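Local coordinates for Mn transporter subunit (Synechocystis sp. PCC 6803, PDB 3UJP), which binds manganese and, as a solute-binding subunit, probably hands it to a membrane-embedded ABC transporter for uptake into the cell, at residues N145-F150 and Y160-A165. Sequence-based numbering, arbitrary orientation.
Sequences NIRQAF and YYNANA
The carbonyl oxygen Y161 O takes the helical hydrogen bond from A165 N at 2.8 Å, and against this same oxygen leans R147, whose CG comes within 3.6 Å of Y161 O. The methylene also meets the methyl group of A165, with R147 CG 3.5 Å from A165 CB. With CG swung away from the backbone N (chi1 -151°), the R147 chain lies alongside the facing helix before bending at its next two torsions. The side-chain amide of N162 lies over one face of the R147 guanidinium, toward its rim, the two planes oblique to each other; E144, one turn earlier on the same helix as R147, makes a long and weak ion pair with the guanidinium.

Further along, the contact turns aromatic. F150 CB sits over the middle of the Y161 ring, 3.7 Å from its centroid, a CH-pi contact, while the phenyl ring directs its edge at that same face. The result is a T-shaped pair with planes at 70° and F150 CD2 3.6 Å from Y161 CD1. V48 and A49 of helix 39-49 also touch F150. Were Y161 cut back to alanine, the F150 CB and ring edge would probably lose the face they bear on, opening a gap between the helices and letting the phenyl turn more freely.

These contacts join helix 136-153 to the start of helix 158-183 as a helical hairpin; the axes of the short segments pass 9.6 Å apart and run nearly antiparallel, at 171°. The length of 158-183 is consistent with the long helix linking the two lobes in metal-binding proteins of this family. Aromatic and aliphatic groups fill the buried side, whereas the charged end of R147 and the amide of N162 share the partly exposed one, so adhesion here probably rests mainly on apolar packing.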
loop_
_atom_site.group_PDB
_atom_site.type_symbol
_atom_site.label_atom_id
_atom_site.label_comp_id
_atom_site.label_asym_id
_atom_site.label_seq_id
_atom_site.Cartn_x
_atom_site.Cartn_y
_atom_site.Cartn_z
ATOM N N ASN A 145 7.199 -9.258 -20.294
ATOM C CA ASN A 145 7.315 -10.495 -19.496
ATOM C C ASN A 145 6.723 -10.355 -18.103
ATOM O O ASN A 145 6.281 -11.329 -17.505
ATOM C CB ASN A 145 8.765 -10.977 -19.404
ATOM C CG ASN A 145 9.364 -11.309 -20.763
ATOM O OD1 ASN A 145 8.676 -11.806 -21.659
ATOM N ND2 ASN A 145 10.648 -11.027 -20.921
ATOM N N ILE A 146 6.743 -9.128 -17.593
ATOM C CA ILE A 146 6.063 -8.781 -16.359
ATOM C C ILE A 146 4.572 -8.910 -16.571
ATOM O O ILE A 146 3.832 -9.259 -15.645
ATOM C CB ILE A 146 6.319 -7.332 -15.984
ATOM C CG1 ILE A 146 7.807 -7.097 -15.687
ATOM C CG2 ILE A 146 5.472 -6.968 -14.815
ATOM C CD1 ILE A 146 8.209 -5.630 -15.598
ATOM N N ARG A 147 4.129 -8.629 -17.793
ATOM C CA ARG A 147 2.714 -8.646 -18.087
ATOM C C ARG A 147 2.238 -10.084 -18.088
ATOM O O ARG A 147 1.316 -10.437 -17.354
ATOM C CB ARG A 147 2.431 -7.982 -19.429
ATOM C CG ARG A 147 1.063 -7.317 -19.546
ATOM C CD ARG A 147 0.589 -7.436 -20.975
ATOM N NE ARG A 147 0.404 -8.838 -21.331
ATOM C CZ ARG A 147 0.319 -9.300 -22.575
ATOM N NH1 ARG A 147 0.151 -10.594 -22.782
ATOM N NH2 ARG A 147 0.402 -8.473 -23.613
ATOM N N GLN A 148 2.886 -10.921 -18.890
ATOM C CA GLN A 148 2.527 -12.346 -18.965
ATOM C C GLN A 148 2.563 -13.039 -17.607
ATOM O O GLN A 148 1.771 -13.938 -17.337
ATOM C CB GLN A 148 3.447 -13.108 -19.920
ATOM C CG GLN A 148 3.374 -12.696 -21.373
ATOM C CD GLN A 148 4.490 -13.338 -22.182
ATOM O OE1 GLN A 148 5.158 -14.270 -21.715
ATOM N NE2 GLN A 148 4.710 -12.836 -23.402
ATOM N N ALA A 149 3.503 -12.626 -16.768
ATOM C CA ALA A 149 3.703 -13.256 -15.471
ATOM C C ALA A 149 2.528 -12.953 -14.573
ATOM O O ALA A 149 2.154 -13.781 -13.740
ATOM C CB ALA A 149 4.980 -12.765 -14.845
ATOM N N PHE A 150 1.962 -11.754 -14.758
ATOM C CA PHE A 150 0.853 -11.244 -13.942
ATOM C C PHE A 150 -0.516 -11.760 -14.386
ATOM O O PHE A 150 -1.407 -11.924 -13.549
ATOM C CB PHE A 150 0.800 -9.723 -13.988
ATOM C CG PHE A 150 1.832 -9.046 -13.163
ATOM C CD1 PHE A 150 2.862 -9.745 -12.602
ATOM C CD2 PHE A 150 1.763 -7.690 -12.953
ATOM C CE1 PHE A 150 3.799 -9.108 -11.851
ATOM C CE2 PHE A 150 2.688 -7.052 -12.205
ATOM C CZ PHE A 150 3.712 -7.762 -11.653
ATOM N N TYR A 160 -6.492 -5.021 -16.539
ATOM C CA TYR A 160 -5.643 -3.996 -15.955
ATOM C C TYR A 160 -4.180 -4.129 -16.398
ATOM O O TYR A 160 -3.615 -3.164 -16.919
ATOM C CB TYR A 160 -5.773 -3.998 -14.433
ATOM C CG TYR A 160 -7.165 -3.625 -13.941
ATOM C CD1 TYR A 160 -8.188 -4.568 -13.871
ATOM C CD2 TYR A 160 -7.453 -2.329 -13.541
ATOM C CE1 TYR A 160 -9.465 -4.224 -13.418
ATOM C CE2 TYR A 160 -8.727 -1.972 -13.095
ATOM C CZ TYR A 160 -9.729 -2.925 -13.029
ATOM O OH TYR A 160 -10.986 -2.561 -12.575
ATOM N N TYR A 161 -3.569 -5.303 -16.220
ATOM C CA TYR A 161 -2.170 -5.503 -16.647
ATOM C C TYR A 161 -1.898 -5.122 -18.100
ATOM O O TYR A 161 -0.871 -4.506 -18.403
ATOM C CB TYR A 161 -1.683 -6.925 -16.367
ATOM C CG TYR A 161 -1.942 -7.325 -14.942
ATOM C CD1 TYR A 161 -1.551 -6.507 -13.916
ATOM C CD2 TYR A 161 -2.665 -8.470 -14.627
ATOM C CE1 TYR A 161 -1.818 -6.833 -12.617
ATOM C CE2 TYR A 161 -2.950 -8.791 -13.340
ATOM C CZ TYR A 161 -2.516 -7.973 -12.326
ATOM O OH TYR A 161 -2.763 -8.273 -10.996
ATOM N N ASN A 162 -2.799 -5.474 -19.003
ATOM C CA ASN A 162 -2.604 -5.057 -20.379
ATOM C C ASN A 162 -2.703 -3.551 -20.507
ATOM O O ASN A 162 -1.931 -2.918 -21.220
ATOM C CB ASN A 162 -3.634 -5.714 -21.279
ATOM C CG ASN A 162 -3.636 -7.205 -21.139
ATOM O OD1 ASN A 162 -4.306 -7.755 -20.263
ATOM N ND2 ASN A 162 -2.864 -7.876 -21.993
ATOM N N ALA A 163 -3.669 -2.981 -19.808
ATOM C CA ALA A 163 -3.912 -1.561 -19.885
ATOM C C ALA A 163 -2.764 -0.785 -19.285
ATOM O O ALA A 163 -2.459 0.300 -19.746
ATOM C CB ALA A 163 -5.170 -1.230 -19.169
ATOM N N ASN A 164 -2.145 -1.323 -18.238
ATOM C CA ASN A 164 -1.005 -0.667 -17.614
ATOM C C ASN A 164 0.222 -0.906 -18.472
ATOM O O ASN A 164 1.039 -0.020 -18.658
ATOM C CB ASN A 164 -0.753 -1.196 -16.191
ATOM C CG ASN A 164 -1.882 -0.872 -15.215
ATOM O OD1 ASN A 164 -2.593 0.103 -15.382
ATOM N ND2 ASN A 164 -2.034 -1.692 -14.181
ATOM N N ALA A 165 0.353 -2.111 -19.003
ATOM C CA ALA A 165 1.536 -2.441 -19.785
ATOM C C ALA A 165 1.520 -1.622 -21.062
ATOM O O ALA A 165 2.530 -1.054 -21.461
ATOM C CB ALA A 165 1.570 -3.919 -20.102
#